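Local coordinates for protein putative DNA helicase (Lactobacillus plantarum, PDB 3DMN) that is of uncharacterised function but probably acts as the C-terminal part of a UvrD-like, ATP-driven DNA helicase, with a P-loop NTPase type of fold, at residues 11-14 against 15-18; 128-131 against 132-135; 136-139 against 140-144. One frame throughout, in Å; residues are numbered along the deposited sequence. Where two conformers were deposited one is given.

Interaction 1. Residues 11-14 against 15-18; sequences ITDF and TKEI
Asp13 and Lys16 form the charged contact of this helical turn, a salt bridge with NZ of Lys16 3.0 Å from OD1 of Asp13. Lys16 has its CG between the backbone N and the carbonyl carbon (chi1 74°), and the chain runs straight from there beside Asp13, both side chains pointing the same way. On its path CG of Lys16 passes 3.2 Å from the main-chain O of Asp13. The ammonium group then meets the carboxylate from above its plane, 70° out of it, rather than at its rim; the pair lies on the exposed side of the helix.

The main-chain bonds follow the helix. N of Thr15 donates to O of Ile11 (2.9 Å, 166° at the hydrogen) and N of Lys16 to O of Thr12, both four residues back. The next bond, N of Glu17 to O of Phe14 at 3.3 Å, spans only three. Thr15 OG1 lies 3.0 Å from O of Ile11 and 3.2 Å from O of Thr12, and either carbonyl could take its single proton. OG1 of Thr12 is held by Thr8.

The apolar contacts occupy another flank. CE2 of Phe14 meets CD1 of Ile18 at 4.1 Å, the two side chains slanting across each other, while the methyls CG2 of Ile11 and CG2 of Thr15 approach to 4.1 Å.

These buried groups face the fold's interior: Ile11 and Phe14 pack on Leu148 of strand 147-153, with Leu150 also under Phe14, and Thr15 and Ile18 meet Cys141 of helix 134-141. Helix 9-16 thus lies against both the sheet and that neighbouring helix.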
# COMPACT_ATOMS: atom_id res chain seq x y z
N ILE A 11 -8.98 -8.54 3.70
CA ILE A 11 -8.80 -7.19 3.13
C ILE A 11 -10.13 -6.42 3.13
O ILE A 11 -10.16 -5.25 3.47
CB ILE A 11 -8.17 -7.31 1.70
CG1 ILE A 11 -6.74 -7.79 1.88
CG2 ILE A 11 -8.23 -6.00 0.93
CD1 ILE A 11 -6.10 -8.19 0.62
N THR A 12 -11.22 -7.10 2.76
CA THR A 12 -12.55 -6.48 2.74
C THR A 12 -12.93 -5.92 4.12
O THR A 12 -13.41 -4.80 4.25
CB THR A 12 -13.58 -7.53 2.27
OG1 THR A 12 -13.28 -7.87 0.91
CG2 THR A 12 -14.99 -6.99 2.41
N ASP A 13 -12.71 -6.73 5.14
CA ASP A 13 -13.06 -6.32 6.49
C ASP A 13 -12.21 -5.17 7.03
O ASP A 13 -12.73 -4.27 7.68
CB ASP A 13 -12.97 -7.51 7.44
CG ASP A 13 -14.16 -8.42 7.32
OD1 ASP A 13 -15.13 -8.14 6.56
OD2 ASP A 13 -14.13 -9.49 7.99
N PHE A 14 -10.90 -5.25 6.81
CA PHE A 14 -10.02 -4.15 7.18
C PHE A 14 -10.42 -2.85 6.43
O PHE A 14 -10.64 -1.78 7.06
CB PHE A 14 -8.59 -4.54 6.85
CG PHE A 14 -7.61 -3.40 7.03
CD1 PHE A 14 -7.01 -3.19 8.27
CD2 PHE A 14 -7.23 -2.61 5.95
CE1 PHE A 14 -6.07 -2.13 8.47
CE2 PHE A 14 -6.32 -1.56 6.11
CZ PHE A 14 -5.72 -1.33 7.35
N THR A 15 -10.58 -2.94 5.10
CA THR A 15 -10.86 -1.73 4.36
C THR A 15 -12.23 -1.11 4.66
O THR A 15 -12.35 0.11 4.67
CB THR A 15 -10.69 -1.94 2.85
OG1 THR A 15 -11.64 -2.91 2.37
CG2 THR A 15 -9.27 -2.39 2.53
N LYS A 16 -13.24 -1.94 4.91
CA LYS A 16 -14.58 -1.39 5.14
C LYS A 16 -14.57 -0.42 6.33
O LYS A 16 -15.32 0.54 6.37
CB LYS A 16 -15.62 -2.51 5.34
CG LYS A 16 -15.54 -3.20 6.68
CD LYS A 16 -16.35 -4.45 6.74
CE LYS A 16 -16.12 -5.12 8.09
NZ LYS A 16 -17.06 -6.35 8.07
N GLU A 17 -13.69 -0.67 7.31
CA GLU A 17 -13.72 0.09 8.56
C GLU A 17 -12.98 1.42 8.40
O GLU A 17 -12.97 2.24 9.33
CB GLU A 17 -13.11 -0.73 9.68
CG GLU A 17 -13.94 -2.01 9.95
CD GLU A 17 -13.88 -2.50 11.39
OE1 GLU A 17 -13.02 -2.07 12.17
OE2 GLU A 17 -14.67 -3.42 11.71
N ILE A 18 -12.36 1.62 7.23
CA ILE A 18 -11.71 2.94 6.95
C ILE A 18 -12.78 4.02 6.72
O ILE A 18 -12.56 5.22 7.01
CB ILE A 18 -10.77 2.86 5.75
CG1 ILE A 18 -9.65 1.86 6.05
CG2 ILE A 18 -10.13 4.26 5.44
CD1 ILE A 18 -8.72 1.51 4.89
O HOH W 1 -11.76 -4.99 -0.33

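Interaction 2. Residues 128-131 against 132-135; sequences YQRE and DERQ
Glu131 bends at its second torsion (chi2 -68°), folding its carboxylate back beside Arg134, whose chain stays extended from CG to NE; the two side chains therefore run in the same direction. Their charged ends form a side-on salt bridge of two bonds, one for each carboxylate oxygen. NE of Arg134 donates to OE1 of Glu131 at 2.8 Å, and NH2 of Arg134 to OE2 of Glu131 at 3.1 Å. The two flat groups are not coplanar, their planes lying 52° apart. OE1 is approached from above the carboxylate plane, whereas OE2 offers its syn lone pair, and the carboxylate sits at the edge of the guanidinium. Two bonds to different atoms limit rotation of the arginine end, and its remaining nitrogen, NH1, is taken by the carbonyls of Ile18 and Leu159.

Glu133 turns its carboxylate back onto the preceding backbone. Its OE1 accepts from N of Gln129 and from N of Arg130, each at 3.1 Å, and the donors arrive from opposite faces of the carboxylate plane. The bond from Arg130 is the straighter, 168° at the hydrogen. In return N of Glu133 donates to O of Arg130 at 2.8 Å, and N of Arg134 to O of Glu131 at 3.1 Å, both spanning three residues. A water bridges the turn further, donating to O of Glu131 and accepting from N of Gln135.

The glutamate accepting from an amide three residues earlier resembles one half of a capping box at the start of the helix, without the reciprocal side-chain bond. The whole turn leads into helix 134-141, which by its sequence probably begins the segment of motif VI in UvrD-like helicases.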
# COMPACT_ATOMS: atom_id res chain seq x y z
N TYR A 128 -2.43 11.30 5.61
CA TYR A 128 -3.82 10.91 5.71
C TYR A 128 -4.35 11.37 7.05
O TYR A 128 -4.55 10.56 7.94
CB TYR A 128 -3.95 9.39 5.53
CG TYR A 128 -3.53 8.93 4.15
CD1 TYR A 128 -4.44 8.96 3.06
CD2 TYR A 128 -2.25 8.44 3.91
CE1 TYR A 128 -4.05 8.54 1.80
CE2 TYR A 128 -1.84 8.01 2.61
CZ TYR A 128 -2.76 8.06 1.56
OH TYR A 128 -2.36 7.63 0.30
N GLN A 129 -4.62 12.69 7.15
CA GLN A 129 -4.97 13.32 8.38
C GLN A 129 -6.46 13.67 8.41
O GLN A 129 -7.09 13.66 9.46
CB GLN A 129 -4.17 14.64 8.48
CG GLN A 129 -4.60 15.59 9.56
CD GLN A 129 -3.96 15.25 10.87
OE1 GLN A 129 -2.76 15.47 11.07
NE2 GLN A 129 -4.75 14.72 11.79
N ARG A 130 -7.04 13.94 7.24
CA ARG A 130 -8.36 14.55 7.20
C ARG A 130 -9.44 13.52 7.02
O ARG A 130 -9.26 12.53 6.30
CB ARG A 130 -8.45 15.56 6.04
CG ARG A 130 -7.43 16.65 6.16
CD ARG A 130 -7.72 17.76 5.14
NE ARG A 130 -8.99 18.43 5.37
CZ ARG A 130 -9.20 19.38 6.28
NH1 ARG A 130 -8.20 19.79 7.08
NH2 ARG A 130 -10.41 19.93 6.37
N GLU A 131 -10.60 13.77 7.63
CA GLU A 131 -11.75 12.91 7.43
C GLU A 131 -12.08 12.76 5.96
O GLU A 131 -12.51 11.68 5.52
CB GLU A 131 -12.98 13.41 8.17
CG GLU A 131 -12.80 13.26 9.67
CD GLU A 131 -12.78 11.79 10.12
OE1 GLU A 131 -13.76 11.06 9.85
OE2 GLU A 131 -11.77 11.39 10.71
N ASP A 132 -11.87 13.83 5.21
CA ASP A 132 -12.19 13.78 3.78
C ASP A 132 -11.28 12.85 3.01
O ASP A 132 -11.60 12.54 1.85
CB ASP A 132 -12.15 15.20 3.17
CG ASP A 132 -12.81 15.24 1.81
OD1 ASP A 132 -14.04 15.01 1.80
OD2 ASP A 132 -12.12 15.53 0.80
N GLU A 133 -10.14 12.46 3.60
CA GLU A 133 -9.18 11.55 2.95
C GLU A 133 -9.52 10.07 3.19
O GLU A 133 -8.81 9.20 2.72
CB GLU A 133 -7.75 11.86 3.42
CG GLU A 133 -7.28 13.14 2.71
CD GLU A 133 -5.98 13.68 3.23
OE1 GLU A 133 -5.75 13.64 4.46
OE2 GLU A 133 -5.19 14.19 2.38
N ARG A 134 -10.57 9.78 3.97
CA ARG A 134 -10.93 8.36 4.20
C ARG A 134 -11.25 7.67 2.87
O ARG A 134 -10.86 6.49 2.65
CB ARG A 134 -12.15 8.27 5.12
CG ARG A 134 -11.78 8.55 6.58
CD ARG A 134 -12.97 8.36 7.48
NE ARG A 134 -12.55 8.69 8.84
CZ ARG A 134 -11.86 7.89 9.64
NH1 ARG A 134 -11.54 6.64 9.24
NH2 ARG A 134 -11.47 8.35 10.84
N GLN A 135 -11.96 8.37 1.98
CA GLN A 135 -12.38 7.74 0.71
C GLN A 135 -11.14 7.33 -0.08
O GLN A 135 -11.05 6.22 -0.61
CB GLN A 135 -13.24 8.70 -0.10
CG GLN A 135 -13.66 8.13 -1.43
CD GLN A 135 -14.51 6.88 -1.24
OE1 GLN A 135 -15.37 6.83 -0.37
NE2 GLN A 135 -14.27 5.88 -2.07
O HOH W 2 -13.78 10.46 3.05

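Interaction 3. Residues 136-139 against 140-144. With ACT (acetate ion), chain G.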
# COMPACT_ATOMS: atom_id res chain seq x y z
N LEU A 136 -10.16 8.23 -0.14
CA LEU A 136 -8.89 7.93 -0.83
C LEU A 136 -8.17 6.73 -0.23
O LEU A 136 -7.78 5.80 -0.95
CB LEU A 136 -7.99 9.17 -0.79
CG LEU A 136 -6.60 8.93 -1.38
CD1 LEU A 136 -6.67 8.70 -2.87
CD2 LEU A 136 -5.69 10.15 -1.08
N LEU A 137 -7.97 6.73 1.10
CA LEU A 137 -7.24 5.65 1.72
C LEU A 137 -7.98 4.33 1.53
O LEU A 137 -7.36 3.31 1.22
CB LEU A 137 -7.02 5.95 3.21
CG LEU A 137 -6.18 4.93 3.96
CD1 LEU A 137 -4.78 4.80 3.35
CD2 LEU A 137 -6.10 5.37 5.43
N TYR A 138 -9.31 4.37 1.67
CA TYR A 138 -10.13 3.19 1.42
C TYR A 138 -9.92 2.67 -0.02
O TYR A 138 -9.69 1.48 -0.25
CB TYR A 138 -11.59 3.58 1.60
CG TYR A 138 -12.54 2.53 1.10
CD1 TYR A 138 -12.79 1.40 1.87
CD2 TYR A 138 -13.18 2.68 -0.12
CE1 TYR A 138 -13.71 0.42 1.41
CE2 TYR A 138 -14.06 1.72 -0.59
CZ TYR A 138 -14.32 0.60 0.17
OH TYR A 138 -15.21 -0.34 -0.33
N THR A 139 -10.05 3.57 -0.97
CA THR A 139 -9.89 3.20 -2.38
C THR A 139 -8.52 2.59 -2.67
O THR A 139 -8.42 1.60 -3.36
CB THR A 139 -10.15 4.41 -3.27
OG1 THR A 139 -11.49 4.84 -3.02
CG2 THR A 139 -10.02 4.04 -4.73
N ILE A 140 -7.47 3.19 -2.15
CA ILE A 140 -6.12 2.65 -2.36
C ILE A 140 -6.01 1.24 -1.79
O ILE A 140 -5.54 0.32 -2.46
CB ILE A 140 -5.10 3.56 -1.71
CG1 ILE A 140 -5.06 4.90 -2.46
CG2 ILE A 140 -3.72 2.89 -1.68
CD1 ILE A 140 -4.13 5.94 -1.76
N CYS A 141 -6.43 1.08 -0.55
CA CYS A 141 -6.27 -0.22 0.10
C CYS A 141 -7.13 -1.27 -0.60
O CYS A 141 -6.72 -2.44 -0.68
CB CYS A 141 -6.67 -0.10 1.57
SG CYS A 141 -5.50 0.80 2.57
N SER A 142 -8.28 -0.86 -1.13
CA SER A 142 -9.24 -1.77 -1.75
C SER A 142 -8.75 -2.30 -3.11
O SER A 142 -9.37 -3.20 -3.68
CB SER A 142 -10.63 -1.11 -1.84
OG SER A 142 -11.16 -0.87 -0.53
N ARG A 143 -7.64 -1.75 -3.62
CA ARG A 143 -7.03 -2.24 -4.88
C ARG A 143 -6.38 -3.60 -4.67
O ARG A 143 -6.08 -4.28 -5.65
CB ARG A 143 -5.98 -1.28 -5.40
CG ARG A 143 -6.49 0.14 -5.59
CD ARG A 143 -7.05 0.33 -6.93
NE ARG A 143 -7.64 1.65 -7.11
CZ ARG A 143 -8.66 1.88 -7.92
NH1 ARG A 143 -9.19 0.87 -8.61
NH2 ARG A 143 -9.17 3.11 -8.04
N ALA A 144 -6.09 -3.96 -3.41
CA ALA A 144 -5.43 -5.25 -3.12
C ALA A 144 -6.41 -6.38 -3.13
O ALA A 144 -7.44 -6.34 -2.41
CB ALA A 144 -4.75 -5.23 -1.71
C ACT G . -6.92 4.84 -5.93
O ACT G . -7.69 4.77 -6.92
OXT ACT G . -6.22 3.85 -5.71
CH3 ACT G . -6.89 6.03 -5.06
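Arg143 reaches back along the helical turn toward Thr139, and both residues touch an acetate ion. From CB the chain leaves with CG beside the backbone N and then bends sharply (chi2 -89°), which turns the rest toward the acetate. CG lies 3.3 Å from O of Thr139, and CD passes near acetate OXT at 3.8 Å. NE donates to OXT at 3.0 Å, almost straight at 172°, with a weak second bond to the other acetate oxygen. NH2 approaches that oxygen, O, so closely that the exact distance is doubtful, and NH1 bonds to O of Leu113. The acetate carbon lies at the guanidinium edge, in its plane.

Thr139 CG2 is 3.3 Å from acetate O, while the acetate methyl touches CG1 of Ile140 at 3.4 Å and CD1 of Leu136 at 3.5 Å. The ion thus has the guanidinium at its carboxylate end and apolar carbons at its methyl end. Leu136 and Ile140 also meet directly, crossing obliquely with CG of Leu136 3.9 Å from CD1 of Ile140. One turn along, N of Ser142 donates to O of Tyr138 at 2.9 Å.

The sequence YTICSRA around Arg143 resembles helicase motif VI, whose arginine in related enzymes contacts the nucleotide phosphates; the acetate, probably from the crystallisation liquor, is consistent with an anion site there.

Along the chain, interaction 1 comes first, on helix 9-16 and the residues just after it; interaction 2 then opens helix 134-141, and interaction 3 follows directly on the same helix. Their centres lie about 15 Å apart (1 and 2), 9 Å (1 and 3) and 12 Å (2 and 3). Interactions 1 and 2 touch through a probable hydrogen bond from Arg134 NH1 to Ile18 O, 1 and 3 where Thr15 packs on Tyr138, Cys141 and Ser142, and 2 and 3 through Tyr128, which lies against Leu136, Leu137 and Ile140. Helix 134-141 belongs to the beta-alpha-beta unit with strands 118-121 and 147-153 of the parallel sheet. Two helices far apart in sequence thus pack together beside the segment resembling motif VI.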